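PDB 4L8J: putative efflux transporter from Bacteroides eggerthii, which probably serves as the periplasmic adaptor (membrane-fusion) subunit of an HlyD-type efflux system, linking an inner-membrane pump to an outer-membrane channel. Local coordinates for residues A[23-28]-A[169-174]; A[200-205]-A[215-220]. One frame throughout, in Å; residues are numbered along the deposited sequence.

Interaction 1. Residues A[23-28]-A[169-174]; sequences KDFSGM and FTVPDD
Phe25 and Phe169 pack between strands 20-29 and 166-171 where the backbones are joined through a water, an example of side chains completing a barrel where direct main-chain pairing gives way. Phe169 has CG between its backbone N and carbonyl carbon (chi1 60°), a torsion that turns the ring toward Phe25 and sets CD2 of Phe169 3.7 Å from CB of Phe25. The two rings, their planes inclined by 25°, are slid so far past each other that they barely overlap. CB of Phe169 packs over the facing strand, 3.4 Å from the carbonyl O of Ser26 and also against CA of Gly27. At Gly27 a CB would have pointed at Phe169, and its absence is consistent with the close approach of the two backbones here. One face of the Phe25 ring is capped near its centre by CG2 of Val171, 3.9 Å from the centroid, in a CH-pi contact. CD of Pro172 adds a touch at CE1 of Phe25, at 3.7 Å. Water 1 donates to Ser26 O and accepts from Thr170 N, both at 3.0 Å. The antiparallel pairing itself resumes between Met28 and Lys168. On its other flank, strand 20-29 is hydrogen-bonded to strand 238-246, whose Leu243 meets Phe25, while Val217 and Ile219 of strand 215-221 pack on Phe169 and Leu179 of helix 176-180 covers Val171.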
ATOM      1  N   LYS A  23      19.984  -8.648   7.126  1.00 27.89           N
ATOM      2  CA  LYS A  23      21.024  -7.678   7.443  1.00 27.58           C
ATOM      3  C   LYS A  23      22.323  -8.383   7.598  1.00 32.39           C
ATOM      4  O   LYS A  23      22.366  -9.464   8.190  1.00 33.27           O
ATOM      5  CB  LYS A  23      20.716  -6.862   8.732  1.00 30.37           C
ATOM      6  CG  LYS A  23      19.439  -6.025   8.680  1.00 33.49           C
ATOM      7  CD  LYS A  23      19.579  -4.772   7.786  1.00 34.99           C
ATOM      8  CE  LYS A  23      18.244  -4.069   7.673  1.00 39.86           C
ATOM      9  NZ  LYS A  23      18.289  -2.946   6.713  1.00 45.41           N
ATOM     10  N   ASP A  24      23.396  -7.750   7.125  1.00 29.42           N
ATOM     11  CA  ASP A  24      24.745  -8.271   7.237  1.00 29.33           C
ATOM     12  C   ASP A  24      25.535  -7.396   8.190  1.00 34.19           C
ATOM     13  O   ASP A  24      25.459  -6.169   8.123  1.00 33.66           O
ATOM     14  CB  ASP A  24      25.422  -8.361   5.876  1.00 31.80           C
ATOM     15  CG  ASP A  24      24.821  -9.417   4.969  1.00 40.99           C
ATOM     16  OD1 ASP A  24      24.764 -10.593   5.380  1.00 42.83           O
ATOM     17  OD2 ASP A  24      24.426  -9.074   3.861  1.00 45.41           O
ATOM     18  N   PHE A  25      26.262  -8.039   9.094  1.00 29.91           N
ATOM     19  CA  PHE A  25      27.127  -7.379  10.073  1.00 28.71           C
ATOM     20  C   PHE A  25      28.477  -8.006  10.039  1.00 32.79           C
ATOM     21  O   PHE A  25      28.594  -9.201   9.773  1.00 33.18           O
ATOM     22  CB  PHE A  25      26.547  -7.486  11.507  1.00 28.91           C
ATOM     23  CG  PHE A  25      25.114  -7.014  11.611  1.00 29.48           C
ATOM     24  CD1 PHE A  25      24.810  -5.656  11.605  1.00 31.66           C
ATOM     25  CD2 PHE A  25      24.069  -7.926  11.695  1.00 28.91           C
ATOM     26  CE1 PHE A  25      23.488  -5.222  11.652  1.00 32.27           C
ATOM     27  CE2 PHE A  25      22.751  -7.493  11.777  1.00 31.06           C
ATOM     28  CZ  PHE A  25      22.468  -6.141  11.773  1.00 30.59           C
ATOM     29  N   SER A  26      29.507  -7.191  10.289  1.00 30.53           N
ATOM     30  CA  SER A  26      30.885  -7.608  10.457  1.00 30.39           C
ATOM     31  C   SER A  26      31.095  -7.887  11.935  1.00 32.59           C
ATOM     32  O   SER A  26      30.681  -7.106  12.792  1.00 33.53           O
ATOM     33  CB  SER A  26      31.861  -6.543   9.951  1.00 34.05           C
ATOM     34  OG  SER A  26      31.675  -6.361   8.560  1.00 45.36           O
ATOM     35  N   GLY A  27      31.735  -9.003  12.204  1.00 28.66           N
ATOM     36  CA  GLY A  27      32.027  -9.460  13.544  1.00 28.38           C
ATOM     37  C   GLY A  27      33.407 -10.043  13.656  1.00 33.40           C
ATOM     38  O   GLY A  27      34.159 -10.130  12.672  1.00 32.91           O
HETATM   39  N   MSE A  28      33.733 -10.454  14.861  1.00 28.62           N
HETATM   40  CA  MSE A  28      35.041 -10.967  15.158  1.00 30.77           C
HETATM   41  C   MSE A  28      34.953 -12.096  16.140  1.00 35.47           C
HETATM   42  O   MSE A  28      34.125 -12.064  17.048  1.00 35.99           O
HETATM   43  CB  MSE A  28      35.889  -9.810  15.731  1.00 33.68           C
HETATM   44  CG  MSE A  28      37.344 -10.142  15.934  1.00 41.07           C
HETATM   45 SE   MSE A  28      38.306  -8.574  16.546  0.75 48.43          SE
HETATM   46  CE  MSE A  28      38.520  -7.652  14.823  1.00 45.27           C
ATOM     47  N   PHE A 169      29.697  -8.985  17.662  1.00 28.92           N
ATOM     48  CA  PHE A 169      29.405  -7.928  16.694  1.00 27.69           C
ATOM     49  C   PHE A 169      28.479  -6.953  17.358  1.00 30.71           C
ATOM     50  O   PHE A 169      27.933  -7.258  18.421  1.00 30.03           O
ATOM     51  CB  PHE A 169      28.833  -8.461  15.371  1.00 28.52           C
ATOM     52  CG  PHE A 169      27.534  -9.219  15.493  1.00 28.21           C
ATOM     53  CD1 PHE A 169      27.507 -10.508  16.023  1.00 29.24           C
ATOM     54  CD2 PHE A 169      26.339  -8.655  15.063  1.00 27.23           C
ATOM     55  CE1 PHE A 169      26.311 -11.213  16.124  1.00 28.31           C
ATOM     56  CE2 PHE A 169      25.144  -9.377  15.139  1.00 29.27           C
ATOM     57  CZ  PHE A 169      25.133 -10.639  15.694  1.00 27.26           C
ATOM     58  N   THR A 170      28.341  -5.761  16.782  1.00 28.00           N
ATOM     59  CA  THR A 170      27.461  -4.749  17.338  1.00 28.31           C
ATOM     60  C   THR A 170      26.416  -4.407  16.306  1.00 32.70           C
ATOM     61  O   THR A 170      26.700  -4.143  15.152  1.00 34.25           O
ATOM     62  CB  THR A 170      28.228  -3.505  17.848  1.00 35.90           C
ATOM     63  OG1 THR A 170      29.168  -3.916  18.822  1.00 39.86           O
ATOM     64  CG2 THR A 170      27.321  -2.489  18.490  1.00 31.50           C
ATOM     65  N   VAL A 171      25.213  -4.370  16.748  1.00 29.69           N
ATOM     66  CA  VAL A 171      24.105  -4.057  15.884  1.00 28.34           C
ATOM     67  C   VAL A 171      23.654  -2.602  16.140  1.00 29.11           C
ATOM     68  O   VAL A 171      23.418  -2.233  17.289  1.00 26.79           O
ATOM     69  CB  VAL A 171      22.986  -5.098  16.147  1.00 30.65           C
ATOM     70  CG1 VAL A 171      21.647  -4.681  15.523  1.00 29.92           C
ATOM     71  CG2 VAL A 171      23.411  -6.460  15.605  1.00 30.76           C
ATOM     72  N   PRO A 172      23.452  -1.793  15.082  1.00 28.73           N
ATOM     73  CA  PRO A 172      22.860  -0.464  15.285  1.00 29.16           C
ATOM     74  C   PRO A 172      21.563  -0.538  16.120  1.00 32.57           C
ATOM     75  O   PRO A 172      20.741  -1.447  15.937  1.00 33.02           O
ATOM     76  CB  PRO A 172      22.577   0.010  13.854  1.00 30.49           C
ATOM     77  CG  PRO A 172      23.579  -0.690  13.014  1.00 34.79           C
ATOM     78  CD  PRO A 172      23.658  -2.068  13.643  1.00 30.50           C
ATOM     79  N   ASP A 173      21.397   0.403  17.053  1.00 28.28           N
ATOM     80  CA  ASP A 173      20.244   0.482  17.944  1.00 29.74           C
ATOM     81  C   ASP A 173      18.895   0.430  17.225  1.00 34.52           C
ATOM     82  O   ASP A 173      17.948  -0.120  17.777  1.00 34.59           O
ATOM     83  CB  ASP A 173      20.298   1.766  18.789  1.00 32.69           C
ATOM     84  CG  ASP A 173      21.455   1.769  19.743  1.00 38.56           C
ATOM     85  OD1 ASP A 173      21.360   1.097  20.778  1.00 39.01           O
ATOM     86  OD2 ASP A 173      22.474   2.434  19.440  1.00 43.12           O
ATOM     87  N   ASP A 174      18.792   1.014  16.027  1.00 31.97           N
ATOM     88  CA  ASP A 174      17.537   1.025  15.271  1.00 32.76           C
ATOM     89  C   ASP A 174      17.120  -0.371  14.793  1.00 36.39           C
ATOM     90  O   ASP A 174      15.974  -0.529  14.378  1.00 38.39           O
ATOM     91  CB  ASP A 174      17.635   1.981  14.066  1.00 34.63           C
ATOM     92  CG  ASP A 174      17.448   3.462  14.415  1.00 46.18           C
ATOM     93  OD1 ASP A 174      17.293   3.781  15.624  1.00 45.84           O
ATOM     94  OD2 ASP A 174      17.480   4.297  13.485  1.00 55.29           O
TER
HETATM   95  O   HOH W   1      29.152  -4.811  14.029  1.00 40.15           O

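Interaction 2. Residues A[200-205]-A[215-220]; sequences ARLEEY and IPVTII
Arg201 and Ile220 exchange a reciprocal pair of backbone bonds, Arg201 N to Ile220 O at 2.7 Å and Ile220 N to Arg201 O at 2.8 Å. This regular antiparallel pairing of the hairpin is then interrupted by a classic beta bulge. Glu203 and Glu204 both face Thr218, whose O accepts from Glu203 N at 2.9 Å and from Glu204 N at 3.3 Å, the two donors arriving from the same face of the carbonyl plane. Thr218 N answers with a nearly straight 2.8 Å bond to Glu204 O. Glu203 holds CG anti to its backbone N (chi1 -179°), and the extended chain runs alongside Thr218, bringing OE1 within 3.4 Å of Thr218 CG2, while CD1 of Ile220 lies against its carboxylate. The charge is met by Arg166, whose NE forms a salt bridge with OE1. Replacing Glu203 with an alanine would probably leave Arg166 without this carboxylate partner and open a gap beside Ile220 CD1. Arg201 lies alongside Ile220, with CB of the isoleucine over one face of the guanidinium. At the other end, Ile215 CG2 touches Tyr205 CD1 at 3.6 Å. The chemistry implies that main-chain bonds set the register, with one carbonyl absorbing the extra residue, whereas aliphatic carbons probably shield the flank of the Glu203 carboxylate as it reaches across strand 215-221 to Arg166 on strand 166-171.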
ATOM      1  N   ALA A 200      24.485 -20.364  13.494  1.00 31.17           N
ATOM      2  CA  ALA A 200      24.955 -19.912  14.779  1.00 31.45           C
ATOM      3  C   ALA A 200      23.761 -19.657  15.640  1.00 35.76           C
ATOM      4  O   ALA A 200      22.684 -19.376  15.114  1.00 35.66           O
ATOM      5  CB  ALA A 200      25.792 -18.641  14.619  1.00 32.32           C
ATOM      6  N   ARG A 201      23.923 -19.755  16.954  1.00 31.87           N
ATOM      7  CA  ARG A 201      22.815 -19.468  17.840  1.00 31.55           C
ATOM      8  C   ARG A 201      23.131 -18.258  18.703  1.00 32.38           C
ATOM      9  O   ARG A 201      24.288 -18.004  19.026  1.00 29.77           O
ATOM     10  CB  ARG A 201      22.442 -20.691  18.708  1.00 34.27           C
ATOM     11  CG  ARG A 201      23.541 -21.152  19.658  1.00 43.24           C
ATOM     12  CD  ARG A 201      23.020 -22.123  20.707  1.00 58.45           C
ATOM     13  NE  ARG A 201      23.815 -22.016  21.935  1.00 59.01           N
ATOM     14  CZ  ARG A 201      24.950 -22.668  22.142  1.00 66.98           C
ATOM     15  NH1 ARG A 201      25.416 -23.508  21.227  1.00 55.08           N
ATOM     16  NH2 ARG A 201      25.634 -22.482  23.264  1.00 52.30           N
ATOM     17  N   LEU A 202      22.085 -17.569  19.159  1.00 30.71           N
ATOM     18  CA  LEU A 202      22.246 -16.444  20.051  1.00 31.44           C
ATOM     19  C   LEU A 202      22.768 -16.884  21.404  1.00 36.27           C
ATOM     20  O   LEU A 202      22.193 -17.785  22.009  1.00 35.77           O
ATOM     21  CB  LEU A 202      20.898 -15.722  20.243  1.00 31.51           C
ATOM     22  CG  LEU A 202      20.921 -14.509  21.168  1.00 36.05           C
ATOM     23  CD1 LEU A 202      21.870 -13.395  20.622  1.00 34.88           C
ATOM     24  CD2 LEU A 202      19.528 -13.978  21.362  1.00 39.48           C
ATOM     25  N   GLU A 203      23.806 -16.215  21.912  1.00 32.17           N
ATOM     26  CA  GLU A 203      24.227 -16.496  23.261  1.00 31.88           C
ATOM     27  C   GLU A 203      23.605 -15.443  24.166  1.00 34.19           C
ATOM     28  O   GLU A 203      23.017 -15.776  25.193  1.00 32.17           O
ATOM     29  CB  GLU A 203      25.750 -16.556  23.431  1.00 33.31           C
ATOM     30  CG  GLU A 203      26.089 -16.889  24.885  1.00 43.65           C
ATOM     31  CD  GLU A 203      27.542 -17.047  25.280  1.00 58.70           C
ATOM     32  OE1 GLU A 203      28.339 -16.117  25.026  1.00 42.37           O
ATOM     33  OE2 GLU A 203      27.864 -18.073  25.924  1.00 59.23           O
ATOM     34  N   GLU A 204      23.722 -14.161  23.768  1.00 30.16           N
ATOM     35  CA  GLU A 204      23.209 -13.023  24.527  1.00 29.87           C
ATOM     36  C   GLU A 204      23.451 -11.711  23.782  1.00 35.01           C
ATOM     37  O   GLU A 204      24.268 -11.666  22.878  1.00 33.28           O
ATOM     38  CB  GLU A 204      23.888 -12.930  25.907  1.00 30.60           C
ATOM     39  CG  GLU A 204      25.385 -12.673  25.784  1.00 42.66           C
ATOM     40  CD  GLU A 204      26.207 -12.893  27.031  1.00 63.12           C
ATOM     41  OE1 GLU A 204      25.933 -13.870  27.767  1.00 55.77           O
ATOM     42  OE2 GLU A 204      27.165 -12.116  27.241  1.00 54.36           O
ATOM     43  N   TYR A 205      22.752 -10.655  24.179  1.00 33.07           N
ATOM     44  CA  TYR A 205      23.009  -9.312  23.663  1.00 33.17           C
ATOM     45  C   TYR A 205      22.703  -8.322  24.760  1.00 38.66           C
ATOM     46  O   TYR A 205      21.788  -8.569  25.557  1.00 37.50           O
ATOM     47  CB  TYR A 205      22.298  -8.978  22.333  1.00 33.04           C
ATOM     48  CG  TYR A 205      20.781  -8.964  22.321  1.00 35.68           C
ATOM     49  CD1 TYR A 205      20.071  -7.826  22.700  1.00 37.33           C
ATOM     50  CD2 TYR A 205      20.063 -10.030  21.779  1.00 36.80           C
ATOM     51  CE1 TYR A 205      18.673  -7.783  22.628  1.00 39.61           C
ATOM     52  CE2 TYR A 205      18.670  -9.985  21.664  1.00 37.64           C
ATOM     53  CZ  TYR A 205      17.977  -8.868  22.109  1.00 44.63           C
ATOM     54  OH  TYR A 205      16.609  -8.847  22.007  1.00 44.87           O
ATOM     55  N   ILE A 215      24.110  -2.261  19.869  1.00 30.59           N
ATOM     56  CA  ILE A 215      23.752  -3.456  20.641  1.00 28.54           C
ATOM     57  C   ILE A 215      24.854  -4.504  20.495  1.00 28.66           C
ATOM     58  O   ILE A 215      24.911  -5.154  19.458  1.00 27.37           O
ATOM     59  CB  ILE A 215      22.362  -4.027  20.221  1.00 30.85           C
ATOM     60  CG1 ILE A 215      21.271  -2.939  20.259  1.00 31.65           C
ATOM     61  CG2 ILE A 215      21.948  -5.261  21.093  1.00 30.22           C
ATOM     62  CD1 ILE A 215      20.160  -3.204  19.273  1.00 35.62           C
ATOM     63  N   PRO A 216      25.729  -4.677  21.508  1.00 26.11           N
ATOM     64  CA  PRO A 216      26.735  -5.763  21.431  1.00 26.93           C
ATOM     65  C   PRO A 216      26.022  -7.117  21.536  1.00 30.07           C
ATOM     66  O   PRO A 216      25.169  -7.333  22.424  1.00 29.30           O
ATOM     67  CB  PRO A 216      27.683  -5.505  22.624  1.00 29.45           C
ATOM     68  CG  PRO A 216      27.181  -4.238  23.315  1.00 33.12           C
ATOM     69  CD  PRO A 216      25.788  -3.953  22.797  1.00 28.07           C
ATOM     70  N   VAL A 217      26.304  -7.984  20.568  1.00 24.58           N
ATOM     71  CA  VAL A 217      25.695  -9.307  20.443  1.00 24.60           C
ATOM     72  C   VAL A 217      26.793 -10.360  20.490  1.00 29.57           C
ATOM     73  O   VAL A 217      27.814 -10.204  19.833  1.00 28.85           O
ATOM     74  CB  VAL A 217      24.873  -9.452  19.122  1.00 28.35           C
ATOM     75  CG1 VAL A 217      24.167 -10.816  19.063  1.00 28.75           C
ATOM     76  CG2 VAL A 217      23.842  -8.328  18.937  1.00 27.17           C
ATOM     77  N   THR A 218      26.535 -11.473  21.171  1.00 27.44           N
ATOM     78  CA  THR A 218      27.417 -12.636  21.153  1.00 28.26           C
ATOM     79  C   THR A 218      26.627 -13.806  20.590  1.00 30.28           C
ATOM     80  O   THR A 218      25.506 -14.056  21.016  1.00 28.40           O
ATOM     81  CB  THR A 218      28.039 -12.940  22.529  1.00 36.94           C
ATOM     82  OG1 THR A 218      28.722 -11.774  22.962  1.00 43.35           O
ATOM     83  CG2 THR A 218      29.069 -14.057  22.450  1.00 37.95           C
ATOM     84  N   ILE A 219      27.211 -14.506  19.613  1.00 26.52           N
ATOM     85  CA  ILE A 219      26.607 -15.675  19.014  1.00 26.23           C
ATOM     86  C   ILE A 219      27.617 -16.831  19.134  1.00 31.54           C
ATOM     87  O   ILE A 219      28.807 -16.580  19.326  1.00 29.27           O
ATOM     88  CB  ILE A 219      26.127 -15.447  17.555  1.00 28.82           C
ATOM     89  CG1 ILE A 219      27.304 -15.037  16.617  1.00 29.94           C
ATOM     90  CG2 ILE A 219      24.958 -14.447  17.491  1.00 28.28           C
ATOM     91  CD1 ILE A 219      26.940 -15.057  15.088  1.00 28.09           C
ATOM     92  N   ILE A 220      27.135 -18.085  19.046  1.00 30.17           N
ATOM     93  CA  ILE A 220      27.981 -19.281  19.107  1.00 30.87           C
ATOM     94  C   ILE A 220      27.681 -20.161  17.895  1.00 34.68           C
ATOM     95  O   ILE A 220      26.515 -20.352  17.533  1.00 34.38           O
ATOM     96  CB  ILE A 220      27.824 -20.052  20.443  1.00 34.64           C
ATOM     97  CG1 ILE A 220      28.214 -19.170  21.629  1.00 34.94           C
ATOM     98  CG2 ILE A 220      28.668 -21.358  20.454  1.00 36.72           C
ATOM     99  CD1 ILE A 220      27.648 -19.657  22.934  1.00 47.08           C
TER

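Overall arrangement
Both contacts belong to the same six-stranded antiparallel barrel, and strands 166-171 and 215-221, adjacent within it, join them: Val171 O probably accepts from Ile215 N, and Phe169 O from Val217 N. Interaction 1 unites strands far apart in sequence, interaction 2 the two arms of a hairpin. In 23-28/169-174 the buried part is Phe25, Gly27, Phe169 and Val171, with Ser26, Thr170 and Pro172 exposed and a water bridging the backbones. In 200-205/215-220 most of the second strand is buried along with Ala200, Arg201, Leu202 and Glu204 are exposed, and direct main-chain bonds dominate. Phe169 CE1 against Ile219 CG2 makes the apolar packing continuous, illustrating how a barrel combines side-chain filling with backbone pairing.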